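PDB 5DKV: ABC transporter substrate binding protein (Ribose) from Agrobacterium vitis, which probably serves as the sugar-binding component of an ABC importer and holds alpha-D-tagatopyranose between its two lobes in this crystal. Local coordinates for residues I88-T93 against Q100-A105; P111-D116 against I285-H290; D123-A128 against I296-G301. All coordinates share one frame; numbering follows the deposited sequence.

Contact 1: I88-T93 against Q100-A105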
ATOM      1  N   ILE A  88     -14.646  13.044   0.832  1.00  9.79           N
ATOM      2  CA  ILE A  88     -14.052  11.879   1.503  1.00 11.58           C
ATOM      3  C   ILE A  88     -12.938  11.288   0.664  1.00  6.76           C
ATOM      4  O   ILE A  88     -13.120  11.003  -0.527  1.00 10.00           O
ATOM      5  CB  ILE A  88     -15.104  10.765   1.774  1.00 13.31           C
ATOM      6  CG1 ILE A  88     -16.157  11.271   2.753  1.00 12.63           C
ATOM      7  CG2 ILE A  88     -14.435   9.471   2.290  1.00 12.50           C
ATOM      8  CD1 ILE A  88     -17.447  10.439   2.782  1.00 14.03           C
ATOM      9  N   LEU A  89     -11.773  11.144   1.286  1.00  8.32           N
ATOM     10  CA  LEU A  89     -10.703  10.300   0.790  1.00  9.15           C
ATOM     11  C   LEU A  89     -10.746   8.985   1.573  1.00  7.49           C
ATOM     12  O   LEU A  89     -10.780   9.004   2.805  1.00  9.15           O
ATOM     13  CB  LEU A  89      -9.354  10.964   0.991  1.00  6.09           C
ATOM     14  CG  LEU A  89      -9.203  12.415   0.503  1.00 10.92           C
ATOM     15  CD1 LEU A  89      -7.794  12.920   0.761  1.00  7.57           C
ATOM     16  CD2 LEU A  89      -9.483  12.551  -0.958  1.00 14.77           C
ATOM     17  N   ILE A  90     -10.756   7.848   0.887  1.00  5.90           N
ATOM     18  CA  ILE A  90     -10.798   6.582   1.594  1.00  7.63           C
ATOM     19  C   ILE A  90      -9.967   5.512   0.886  1.00  5.99           C
ATOM     20  O   ILE A  90      -9.887   5.446  -0.342  1.00  6.13           O
ATOM     21  CB  ILE A  90     -12.260   6.094   1.760  1.00  7.96           C
ATOM     22  CG1 ILE A  90     -12.301   4.737   2.461  1.00 10.91           C
ATOM     23  CG2 ILE A  90     -12.908   5.990   0.415  1.00  8.22           C
ATOM     24  CD1 ILE A  90     -13.692   4.362   2.956  1.00  8.55           C
ATOM     25  N   ALA A  91      -9.325   4.677   1.689  1.00  6.90           N
ATOM     26  CA  ALA A  91      -8.692   3.483   1.191  1.00  7.56           C
ATOM     27  C   ALA A  91      -9.612   2.281   1.505  1.00  8.92           C
ATOM     28  O   ALA A  91      -9.560   1.723   2.620  1.00  8.21           O
ATOM     29  CB  ALA A  91      -7.316   3.292   1.822  1.00  8.66           C
ATOM     30  N   PRO A  92     -10.506   1.921   0.566  1.00 10.19           N
ATOM     31  CA  PRO A  92     -11.490   0.861   0.859  1.00  9.87           C
ATOM     32  C   PRO A  92     -10.809  -0.456   1.112  1.00 12.84           C
ATOM     33  O   PRO A  92      -9.876  -0.786   0.395  1.00 11.03           O
ATOM     34  CB  PRO A  92     -12.349   0.795  -0.409  1.00 10.47           C
ATOM     35  CG  PRO A  92     -11.435   1.345  -1.515  1.00 10.76           C
ATOM     36  CD  PRO A  92     -10.631   2.420  -0.820  1.00 11.55           C
ATOM     37  N   THR A  93     -11.269  -1.182   2.122  1.00 10.25           N
ATOM     38  CA  THR A  93     -10.665  -2.449   2.481  1.00  9.24           C
ATOM     39  C   THR A  93     -11.256  -3.640   1.748  1.00 13.95           C
ATOM     40  O   THR A  93     -10.883  -4.771   2.019  1.00 17.83           O
ATOM     41  CB  THR A  93     -10.792  -2.700   4.008  1.00 10.92           C
ATOM     42  OG1 THR A  93     -12.145  -2.469   4.423  1.00 15.08           O
ATOM     43  CG2 THR A  93      -9.857  -1.789   4.767  1.00 14.41           C
ATOM     44  N   GLN A 100     -21.579  -0.327  -1.779  1.00 17.15           N
ATOM     45  CA  GLN A 100     -22.865   0.232  -1.362  1.00 15.36           C
ATOM     46  C   GLN A 100     -22.741   1.240  -0.194  1.00 17.41           C
ATOM     47  O   GLN A 100     -23.438   2.268  -0.183  1.00 17.48           O
ATOM     48  CB  GLN A 100     -23.859  -0.880  -1.005  1.00 23.94           C
ATOM     49  CG  GLN A 100     -24.390  -1.628  -2.228  1.00 29.92           C
ATOM     50  CD  GLN A 100     -25.041  -0.705  -3.258  1.00 36.55           C
ATOM     51  OE1 GLN A 100     -25.760   0.232  -2.907  1.00 38.60           O
ATOM     52  NE2 GLN A 100     -24.774  -0.958  -4.533  1.00 40.03           N
ATOM     53  N   PRO A 101     -21.860   0.970   0.785  1.00 18.13           N
ATOM     54  CA  PRO A 101     -21.659   1.965   1.839  1.00 18.66           C
ATOM     55  C   PRO A 101     -21.167   3.304   1.307  1.00 13.74           C
ATOM     56  O   PRO A 101     -21.641   4.337   1.780  1.00 17.67           O
ATOM     57  CB  PRO A 101     -20.615   1.297   2.742  1.00 19.54           C
ATOM     58  CG  PRO A 101     -20.883  -0.146   2.581  1.00 17.13           C
ATOM     59  CD  PRO A 101     -21.189  -0.298   1.113  1.00 17.40           C
ATOM     60  N   LEU A 102     -20.251   3.302   0.340  1.00 14.44           N
ATOM     61  CA  LEU A 102     -19.794   4.562  -0.254  1.00 13.14           C
ATOM     62  C   LEU A 102     -20.853   5.180  -1.160  1.00 14.61           C
ATOM     63  O   LEU A 102     -20.946   6.399  -1.259  1.00 15.97           O
ATOM     64  CB  LEU A 102     -18.482   4.363  -1.025  1.00 14.08           C
ATOM     65  CG  LEU A 102     -17.262   4.225  -0.111  1.00 11.10           C
ATOM     66  CD1 LEU A 102     -16.044   3.793  -0.904  1.00 12.34           C
ATOM     67  CD2 LEU A 102     -16.990   5.543   0.625  1.00 11.03           C
ATOM     68  N   LYS A 103     -21.673   4.339  -1.788  1.00 16.48           N
ATOM     69  CA  LYS A 103     -22.765   4.798  -2.631  1.00 17.51           C
ATOM     70  C   LYS A 103     -23.740   5.672  -1.836  1.00 17.09           C
ATOM     71  O   LYS A 103     -24.283   6.655  -2.348  1.00 19.84           O
ATOM     72  CB  LYS A 103     -23.508   3.591  -3.214  1.00 19.93           C
ATOM     73  CG  LYS A 103     -23.876   3.678  -4.676  1.00 39.49           C
ATOM     74  CD  LYS A 103     -24.971   4.667  -4.926  1.00 38.38           C
ATOM     75  CE  LYS A 103     -25.615   4.423  -6.285  1.00 43.25           C
ATOM     76  NZ  LYS A 103     -27.091   4.380  -6.173  1.00 45.63           N
ATOM     77  N   LYS A 104     -23.941   5.322  -0.568  1.00 24.44           N
ATOM     78  CA  LYS A 104     -24.777   6.137   0.311  1.00 27.26           C
ATOM     79  C   LYS A 104     -24.239   7.561   0.466  1.00 21.06           C
ATOM     80  O   LYS A 104     -25.025   8.519   0.517  1.00 25.59           O
ATOM     81  CB  LYS A 104     -24.897   5.486   1.684  1.00 25.31           C
ATOM     82  CG  LYS A 104     -25.725   4.232   1.666  1.00 35.56           C
ATOM     83  CD  LYS A 104     -26.363   3.948   3.034  1.00 50.68           C
ATOM     84  CE  LYS A 104     -25.627   2.873   3.820  1.00 55.89           C
ATOM     85  NZ  LYS A 104     -26.566   1.793   4.240  1.00 59.50           N
ATOM     86  N   ALA A 105     -22.913   7.688   0.548  1.00 14.64           N
ATOM     87  CA  ALA A 105     -22.262   8.985   0.663  1.00 15.10           C
ATOM     88  C   ALA A 105     -22.432   9.734  -0.656  1.00 18.10           C
ATOM     89  O   ALA A 105     -22.701  10.938  -0.674  1.00 18.71           O
ATOM     90  CB  ALA A 105     -20.808   8.826   1.012  1.00 20.09           C
TER

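Contact 2: P111-D116 against I285-H290. With T6T (alpha-D-tagatopyranose), chain E.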
ATOM      1  N   PRO A 111     -18.671  14.133  -2.473  1.00 13.56           N
ATOM      2  CA  PRO A 111     -17.715  13.615  -3.457  1.00 11.14           C
ATOM      3  C   PRO A 111     -16.612  12.813  -2.798  1.00 12.66           C
ATOM      4  O   PRO A 111     -16.278  13.065  -1.634  1.00 12.05           O
ATOM      5  CB  PRO A 111     -17.150  14.888  -4.113  1.00 17.10           C
ATOM      6  CG  PRO A 111     -17.283  15.933  -3.052  1.00 15.67           C
ATOM      7  CD  PRO A 111     -18.589  15.606  -2.353  1.00 12.22           C
ATOM      8  N   MET A 112     -16.037  11.872  -3.530  1.00 11.80           N
ATOM      9  CA  MET A 112     -15.005  11.019  -2.956  1.00 11.15           C
ATOM     10  C   MET A 112     -13.949  10.602  -3.949  1.00  8.78           C
ATOM     11  O   MET A 112     -14.150  10.599  -5.171  1.00 11.38           O
ATOM     12  CB  MET A 112     -15.625   9.778  -2.349  1.00 16.16           C
ATOM     13  CG  MET A 112     -16.179   8.847  -3.392  1.00 14.58           C
ATOM     14  SD  MET A 112     -17.056   7.523  -2.597  1.00 16.33           S
ATOM     15  CE  MET A 112     -18.501   8.414  -2.031  1.00 17.26           C
ATOM     16  N   ILE A 113     -12.798  10.284  -3.372  1.00  8.29           N
ATOM     17  CA  ILE A 113     -11.626   9.806  -4.066  1.00  9.95           C
ATOM     18  C   ILE A 113     -11.133   8.573  -3.321  1.00  8.95           C
ATOM     19  O   ILE A 113     -11.125   8.587  -2.077  1.00  9.01           O
ATOM     20  CB  ILE A 113     -10.537  10.906  -4.094  1.00  8.86           C
ATOM     21  CG1 ILE A 113     -10.988  12.033  -5.016  1.00  7.86           C
ATOM     22  CG2 ILE A 113      -9.174  10.366  -4.534  1.00  9.65           C
ATOM     23  CD1 ILE A 113     -10.067  13.251  -5.035  1.00 14.24           C
ATOM     24  N   THR A 114     -10.737   7.510  -4.021  1.00  9.46           N
ATOM     25  CA  THR A 114     -10.120   6.395  -3.299  1.00  9.32           C
ATOM     26  C   THR A 114      -8.591   6.509  -3.466  1.00  8.71           C
ATOM     27  O   THR A 114      -8.047   6.868  -4.521  1.00  7.34           O
ATOM     28  CB  THR A 114     -10.660   4.992  -3.713  1.00  7.92           C
ATOM     29  OG1 THR A 114     -10.199   4.617  -5.014  1.00  8.36           O
ATOM     30  CG2 THR A 114     -12.172   4.975  -3.694  1.00  8.54           C
ATOM     31  N   VAL A 115      -7.926   6.292  -2.349  1.00  7.08           N
ATOM     32  CA  VAL A 115      -6.484   6.370  -2.244  1.00  6.88           C
ATOM     33  C   VAL A 115      -5.982   4.982  -1.886  1.00  8.45           C
ATOM     34  O   VAL A 115      -6.598   4.285  -1.078  1.00  7.28           O
ATOM     35  CB  VAL A 115      -6.030   7.425  -1.182  1.00  7.76           C
ATOM     36  CG1 VAL A 115      -6.317   8.851  -1.678  1.00  9.51           C
ATOM     37  CG2 VAL A 115      -6.704   7.210   0.192  1.00  8.56           C
ATOM     38  N   ASP A 116      -4.871   4.589  -2.518  1.00  8.76           N
ATOM     39  CA  ASP A 116      -4.196   3.289  -2.319  1.00  7.31           C
ATOM     40  C   ASP A 116      -4.946   2.132  -2.980  1.00 10.07           C
ATOM     41  O   ASP A 116      -4.452   1.526  -3.943  1.00  9.79           O
ATOM     42  CB  ASP A 116      -3.978   3.010  -0.827  1.00  8.36           C
ATOM     43  CG  ASP A 116      -3.201   1.740  -0.586  1.00  9.60           C
ATOM     44  OD1 ASP A 116      -2.221   1.483  -1.334  1.00 10.44           O
ATOM     45  OD2 ASP A 116      -3.568   1.021   0.376  1.00  8.61           O
ATOM     46  N   ILE A 285      -5.362  17.835  -2.494  1.00  8.24           N
ATOM     47  CA  ILE A 285      -5.410  18.873  -3.527  1.00 10.77           C
ATOM     48  C   ILE A 285      -6.492  18.589  -4.575  1.00  8.50           C
ATOM     49  O   ILE A 285      -7.184  19.491  -5.010  1.00 11.24           O
ATOM     50  CB  ILE A 285      -4.070  19.038  -4.241  1.00 13.37           C
ATOM     51  CG1 ILE A 285      -2.972  19.474  -3.251  1.00 11.46           C
ATOM     52  CG2 ILE A 285      -4.194  20.072  -5.349  1.00 18.02           C
ATOM     53  CD1 ILE A 285      -3.216  20.833  -2.566  1.00 16.37           C
ATOM     54  N   SER A 286      -6.626  17.329  -4.995  1.00  8.98           N
ATOM     55  CA  SER A 286      -7.647  16.966  -5.967  1.00  9.01           C
ATOM     56  C   SER A 286      -9.052  17.182  -5.400  1.00  8.41           C
ATOM     57  O   SER A 286      -9.963  17.618  -6.089  1.00  9.72           O
ATOM     58  CB  SER A 286      -7.462  15.504  -6.400  1.00 10.44           C
ATOM     59  OG  SER A 286      -6.198  15.312  -7.045  1.00  9.23           O
ATOM     60  N   ALA A 287      -9.247  16.866  -4.121  1.00  8.32           N
ATOM     61  CA  ALA A 287     -10.553  17.145  -3.518  1.00  8.52           C
ATOM     62  C   ALA A 287     -10.835  18.638  -3.523  1.00  8.90           C
ATOM     63  O   ALA A 287     -11.935  19.056  -3.856  1.00  9.16           O
ATOM     64  CB  ALA A 287     -10.635  16.627  -2.125  1.00  8.42           C
ATOM     65  N   TYR A 288      -9.814  19.427  -3.193  1.00  9.01           N
ATOM     66  CA  TYR A 288      -9.981  20.878  -3.157  1.00  9.81           C
ATOM     67  C   TYR A 288     -10.351  21.421  -4.553  1.00  9.71           C
ATOM     68  O   TYR A 288     -11.268  22.250  -4.710  1.00 13.23           O
ATOM     69  CB  TYR A 288      -8.696  21.542  -2.642  1.00 11.28           C
ATOM     70  CG  TYR A 288      -8.801  23.032  -2.701  1.00 10.08           C
ATOM     71  CD1 TYR A 288      -9.382  23.728  -1.665  1.00 10.67           C
ATOM     72  CD2 TYR A 288      -8.381  23.732  -3.809  1.00 14.48           C
ATOM     73  CE1 TYR A 288      -9.520  25.099  -1.723  1.00 12.35           C
ATOM     74  CE2 TYR A 288      -8.516  25.104  -3.876  1.00 12.67           C
ATOM     75  CZ  TYR A 288      -9.079  25.784  -2.833  1.00 18.25           C
ATOM     76  OH  TYR A 288      -9.248  27.167  -2.894  1.00 21.51           O
ATOM     77  N   ALA A 289      -9.624  20.933  -5.549  1.00  9.38           N
ATOM     78  CA  ALA A 289      -9.827  21.326  -6.936  1.00  9.59           C
ATOM     79  C   ALA A 289     -11.265  21.001  -7.340  1.00  9.98           C
ATOM     80  O   ALA A 289     -11.978  21.842  -7.853  1.00 12.98           O
ATOM     81  CB  ALA A 289      -8.834  20.623  -7.850  1.00 11.37           C
ATOM     82  N   HIS A 290     -11.697  19.784  -7.054  1.00 10.17           N
ATOM     83  CA  HIS A 290     -13.078  19.430  -7.343  1.00 10.74           C
ATOM     84  C   HIS A 290     -14.095  20.361  -6.673  1.00 10.65           C
ATOM     85  O   HIS A 290     -15.070  20.809  -7.292  1.00 10.84           O
ATOM     86  CB  HIS A 290     -13.388  18.003  -6.906  1.00  9.30           C
ATOM     87  CG  HIS A 290     -14.833  17.661  -7.075  1.00 10.83           C
ATOM     88  ND1 HIS A 290     -15.381  17.382  -8.309  1.00  9.67           N
ATOM     89  CD2 HIS A 290     -15.851  17.603  -6.184  1.00 14.04           C
ATOM     90  CE1 HIS A 290     -16.676  17.157  -8.172  1.00 14.50           C
ATOM     91  NE2 HIS A 290     -16.987  17.283  -6.893  1.00 14.90           N
TER
HETATM   92  O3  T6T E 401       1.210  -1.804   1.464  1.00  7.37           O
HETATM   93  C3  T6T E 401       0.391  -0.821   2.083  1.00  5.80           C
HETATM   94  C4  T6T E 401      -0.787  -0.583   1.242  1.00  6.86           C
HETATM   95  O4  T6T E 401      -0.350  -0.061  -0.067  1.00  8.07           O
HETATM   96  C5  T6T E 401      -1.566  -1.814   1.082  1.00  7.27           C
HETATM   97  O5  T6T E 401      -2.788  -1.578   0.362  1.00  9.02           O
HETATM   98  C6  T6T E 401      -2.014  -2.378   2.420  1.00  7.69           C
HETATM   99  O6  T6T E 401      -0.847  -2.573   3.273  1.00  9.00           O
HETATM  100  C2  T6T E 401      -0.092  -1.346   3.448  1.00  6.42           C
HETATM  101  O2  T6T E 401      -0.878  -0.336   4.034  1.00  9.14           O
HETATM  102  C1  T6T E 401       0.984  -1.771   4.366  1.00  9.55           C
HETATM  103  O1  T6T E 401       1.855  -0.729   4.674  1.00  8.79           O

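Contact 3: D123-A128 against I296-G301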
ATOM      1  N   ASP A 123     -11.619   1.957 -12.201  1.00 14.55           N
ATOM      2  CA  ASP A 123     -11.891   2.844 -13.335  1.00 15.11           C
ATOM      3  C   ASP A 123     -13.140   3.643 -13.013  1.00 15.74           C
ATOM      4  O   ASP A 123     -14.258   3.083 -12.913  1.00 16.57           O
ATOM      5  CB  ASP A 123     -12.070   2.052 -14.638  1.00 16.36           C
ATOM      6  CG  ASP A 123     -10.815   1.339 -15.042  1.00 32.80           C
ATOM      7  OD1 ASP A 123      -9.752   1.990 -15.069  1.00 29.07           O
ATOM      8  OD2 ASP A 123     -10.881   0.126 -15.319  1.00 36.87           O
ATOM      9  N   TYR A 124     -12.954   4.941 -12.816  1.00 11.40           N
ATOM     10  CA  TYR A 124     -14.043   5.792 -12.348  1.00 14.25           C
ATOM     11  C   TYR A 124     -14.503   6.817 -13.383  1.00 15.00           C
ATOM     12  O   TYR A 124     -13.772   7.147 -14.308  1.00 13.30           O
ATOM     13  CB  TYR A 124     -13.611   6.527 -11.097  1.00 11.80           C
ATOM     14  CG  TYR A 124     -13.192   5.656  -9.923  1.00  9.80           C
ATOM     15  CD1 TYR A 124     -13.819   4.435  -9.635  1.00 12.50           C
ATOM     16  CD2 TYR A 124     -12.167   6.071  -9.085  1.00 12.33           C
ATOM     17  CE1 TYR A 124     -13.406   3.659  -8.524  1.00  9.90           C
ATOM     18  CE2 TYR A 124     -11.775   5.332  -7.998  1.00  8.81           C
ATOM     19  CZ  TYR A 124     -12.388   4.113  -7.717  1.00  9.20           C
ATOM     20  OH  TYR A 124     -11.993   3.373  -6.616  1.00  9.60           O
ATOM     21  N   GLN A 125     -15.717   7.337 -13.186  1.00 15.80           N
ATOM     22  CA  GLN A 125     -16.301   8.354 -14.058  1.00 19.26           C
ATOM     23  C   GLN A 125     -16.331   7.898 -15.509  1.00 24.11           C
ATOM     24  O   GLN A 125     -16.204   8.713 -16.418  1.00 20.23           O
ATOM     25  CB  GLN A 125     -15.537   9.675 -13.935  1.00 16.38           C
ATOM     26  CG  GLN A 125     -15.517  10.240 -12.528  1.00 17.38           C
ATOM     27  CD  GLN A 125     -16.890  10.669 -12.047  1.00 16.14           C
ATOM     28  OE1 GLN A 125     -17.561  11.469 -12.691  1.00 17.67           O
ATOM     29  NE2 GLN A 125     -17.316  10.133 -10.907  1.00 18.54           N
ATOM     30  N   THR A 126     -16.501   6.600 -15.724  1.00 15.59           N
ATOM     31  CA  THR A 126     -16.608   6.063 -17.077  1.00 21.07           C
ATOM     32  C   THR A 126     -18.038   6.127 -17.606  1.00 23.45           C
ATOM     33  O   THR A 126     -18.265   6.036 -18.816  1.00 24.04           O
ATOM     34  CB  THR A 126     -16.142   4.605 -17.134  1.00 24.86           C
ATOM     35  OG1 THR A 126     -17.108   3.770 -16.481  1.00 24.00           O
ATOM     36  CG2 THR A 126     -14.802   4.455 -16.449  1.00 23.77           C
ATOM     37  N   GLY A 127     -18.998   6.256 -16.700  1.00 23.07           N
ATOM     38  CA  GLY A 127     -20.404   6.298 -17.063  1.00 28.54           C
ATOM     39  C   GLY A 127     -21.123   4.967 -16.904  1.00 26.77           C
ATOM     40  O   GLY A 127     -22.335   4.885 -17.137  1.00 34.03           O
ATOM     41  N   ALA A 128     -20.393   3.928 -16.502  1.00 22.13           N
ATOM     42  CA  ALA A 128     -20.976   2.597 -16.300  1.00 22.87           C
ATOM     43  C   ALA A 128     -20.246   1.792 -15.216  1.00 28.67           C
ATOM     44  O   ALA A 128     -19.093   2.073 -14.892  1.00 27.95           O
ATOM     45  CB  ALA A 128     -20.971   1.827 -17.614  1.00 32.44           C
ATOM     46  N   ILE A 296     -10.693  17.005 -12.404  1.00  9.93           N
ATOM     47  CA  ILE A 296      -9.502  16.330 -11.925  1.00  8.54           C
ATOM     48  C   ILE A 296      -9.307  14.995 -12.656  1.00 10.54           C
ATOM     49  O   ILE A 296     -10.273  14.397 -13.156  1.00 11.62           O
ATOM     50  CB  ILE A 296      -9.567  16.110 -10.398  1.00  8.41           C
ATOM     51  CG1 ILE A 296     -10.686  15.140 -10.009  1.00  8.51           C
ATOM     52  CG2 ILE A 296      -9.737  17.444  -9.671  1.00 11.08           C
ATOM     53  CD1 ILE A 296     -10.604  14.699  -8.537  1.00  9.86           C
ATOM     54  N   PRO A 297      -8.057  14.517 -12.736  1.00  9.36           N
ATOM     55  CA  PRO A 297      -7.798  13.222 -13.396  1.00  9.99           C
ATOM     56  C   PRO A 297      -8.499  12.065 -12.686  1.00  7.55           C
ATOM     57  O   PRO A 297      -8.616  12.085 -11.469  1.00  9.85           O
ATOM     58  CB  PRO A 297      -6.282  13.039 -13.280  1.00 10.41           C
ATOM     59  CG  PRO A 297      -5.737  14.334 -12.819  1.00 18.06           C
ATOM     60  CD  PRO A 297      -6.841  15.119 -12.175  1.00  9.96           C
ATOM     61  N   THR A 298      -8.955  11.057 -13.422  1.00 10.60           N
ATOM     62  CA  THR A 298      -9.597   9.914 -12.776  1.00  6.59           C
ATOM     63  C   THR A 298      -8.569   8.954 -12.222  1.00  9.95           C
ATOM     64  O   THR A 298      -8.913   8.033 -11.465  1.00  9.88           O
ATOM     65  CB  THR A 298     -10.486   9.127 -13.742  1.00 10.50           C
ATOM     66  OG1 THR A 298      -9.685   8.652 -14.802  1.00 12.63           O
ATOM     67  CG2 THR A 298     -11.596   9.999 -14.330  1.00 13.64           C
ATOM     68  N   LYS A 299      -7.313   9.152 -12.614  1.00 11.78           N
ATOM     69  CA  LYS A 299      -6.188   8.383 -12.063  1.00 14.00           C
ATOM     70  C   LYS A 299      -4.929   9.207 -11.858  1.00 10.08           C
ATOM     71  O   LYS A 299      -4.544   9.975 -12.726  1.00 12.74           O
ATOM     72  CB  LYS A 299      -5.834   7.225 -12.981  1.00 16.74           C
ATOM     73  CG  LYS A 299      -6.886   6.158 -13.049  1.00 24.22           C
ATOM     74  CD  LYS A 299      -6.428   5.012 -13.955  1.00 31.98           C
ATOM     75  CE  LYS A 299      -7.527   3.968 -14.144  1.00 32.56           C
ATOM     76  NZ  LYS A 299      -8.736   4.542 -14.814  1.00 28.47           N
ATOM     77  N   ILE A 300      -4.290   9.045 -10.705  1.00  8.05           N
ATOM     78  CA  ILE A 300      -2.937   9.556 -10.523  1.00  9.47           C
ATOM     79  C   ILE A 300      -2.108   8.435  -9.942  1.00  8.46           C
ATOM     80  O   ILE A 300      -2.455   7.885  -8.881  1.00  9.87           O
ATOM     81  CB  ILE A 300      -2.879  10.788  -9.589  1.00 12.67           C
ATOM     82  CG1 ILE A 300      -3.853  11.853 -10.052  1.00 12.33           C
ATOM     83  CG2 ILE A 300      -1.446  11.340  -9.544  1.00 12.42           C
ATOM     84  CD1 ILE A 300      -3.902  13.090  -9.153  1.00 16.13           C
ATOM     85  N   GLY A 301      -1.037   8.101 -10.652  1.00 10.35           N
ATOM     86  CA  GLY A 301      -0.141   7.021 -10.280  1.00  9.12           C
ATOM     87  C   GLY A 301       1.103   7.593  -9.629  1.00 14.42           C
ATOM     88  O   GLY A 301       1.769   8.427 -10.213  1.00 18.07           O
TER
HETATM   89  O   HOH W   1     -10.171   5.731 -12.359  1.00 12.72           O
HETATM   90  O   HOH W   2     -11.493   6.598 -15.723  1.00 20.76           O

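Contact 1: I88-T93 against Q100-A105
I90 sets its CG2 methyl against the forked end of L102, 4.0 Å from CD1 of that leucine, in the interior of a beta-alpha-beta unit of the periplasmic binding protein fold. The unit runs from strand 87-90 through helix 99-107 to strand 112-115, and this contact is where the helix lies over the first of its two strands. Both methyls of L102 reach the same isoleucine: L102 CD2 is 4.1 Å from I90 CG2, so the branch of the leucine straddles a single methyl. The two side chains cross obliquely. On I90 the gamma branches are divided by a chi1 of 178°, which carries CG1 away from the backbone N and turns CG2 toward the helix. L102 has its CG beside its own backbone N (chi1 -76°) and extends from the helix down to the strand.

Two residues back on the strand and about one helical turn on, I88 meets A105, which offers one methyl where L102 offers two. Here the isoleucine must do the reaching, since the alanine has just CB. The backbones of the two segments are nearest at this pair, with 8.7 Å between I88 CA and A105 CA.

The interface is wholly apolar and buried. M112 of the next strand packs against both L102 and A105, while L77 and I81 of helix 70-81 close in on the same two residues, so the helix face is enclosed by strand and helix alike. At the I88 end the touch is made by the delta methyl, with I88 CD1 lying 4.1 Å from A105 CB.

Contact 2: P111-D116 against I285-H290
P111 and I113 make the apolar contacts with helix 276-291, at two separate places. I113 reaches the helix with its delta methyl: CD1 comes to 3.7 Å from S286 CB and 3.8 Å from A287 N, so it rests on the backbone of the helix as much as on its side chains. An extended chain past CG1 (chi2 174°) carries the methyl that far. Only CB of S286 touches I113; its OG is hydrogen-bonded to Y282 O within the helix.

Just ahead of the strand, the P111 ring carbons meet the H290 imidazole. P111 CB is 3.7 Å from both H290 CD2 and H290 NE2, with CG of the proline close behind, and the approach to the imidazole is oblique. H290 and P111 are partly exposed, whereas I113, S286 and A287 are buried.

Polar interactions belong to the other end of the segment, where D116 meets the bound alpha-D-tagatopyranose. Its carboxylate takes two hydrogen bonds from neighbouring sugar hydroxyls: O4 of the sugar donates to D116 OD1 at 2.7 Å, and O5 of the sugar donates to D116 OD2 at 2.7 Å. Each oxygen therefore grips a different hydroxyl, which fixes the rotation of the carboxylate against the sugar. D39, T174, R178, N228, D254 and Q274 also hydrogen-bond the sugar.

Strand 112-115 thus links helix packing at one end to the sugar pocket at the other. It runs between strands 87-90 and 137-140, and I138 of the latter touches both I113 and S286 beside helix 276-291.

Contact 3: D123-A128 against I296-G301
K299 runs out almost fully extended through chi2 and chi3 and then bends at its last torsion (chi4 62°), bringing NZ to D123, whose carboxylate is turned beside its own backbone N (chi1 -64°). The resulting salt bridge is short, K299 NZ lying 2.8 Å from D123 OD1, and it uses the anti lone pair of that oxygen, the one away from OD2. The two side chains cross at the surface.

Water supplies much of the remaining polar contact. One molecule accepts from Y124 N and from K299 NZ and donates to T298 O at 2.8 Å, so it ties the lysine to both backbones and gives the ammonium a second partner. Another donates to Y124 O at 2.7 Å and also bonds T298 OG1. On the same threonine the methyl does the direct touching: T298 CG2 is 3.6 Å from Y124 O and 4.0 Å from Q125 CB. The amide of Q125 leads elsewhere, its NE2 bonding the carbonyl of P134.

Beyond Q125 the loop folds back in an ST turn, T126 OG1 accepting from A128 N. This contact joins the loop between strands 112-115 and 137-140 to the beginning of strand 299-307. T298 and I300 bond through their backbones to Y137 of strand 137-140, while I300 packs on S286 of helix 276-291.

How the contacts relate
All three contacts lie on the same side of the chain's centre and reach one sheet, in which strands 87-90, 112-115, 137-140 and 299-307 follow in order. Contacts 1 and 2 have centres about 12 Å apart and are joined by backbone bonds between neighbouring strands, such as I90 O to V115 N. Along the chain contact 1 closes before contact 2 opens, whereas contacts 2 and 3, with centres about 11 Å apart, alternate their segments. They meet where T114 OG1 bonds Y124 OH and where I113 packs on I296. The late segments 285-290 and 296-301 thus return to the early strands, near the strand whose following residue, D116, is one of the residues that bind the sugar.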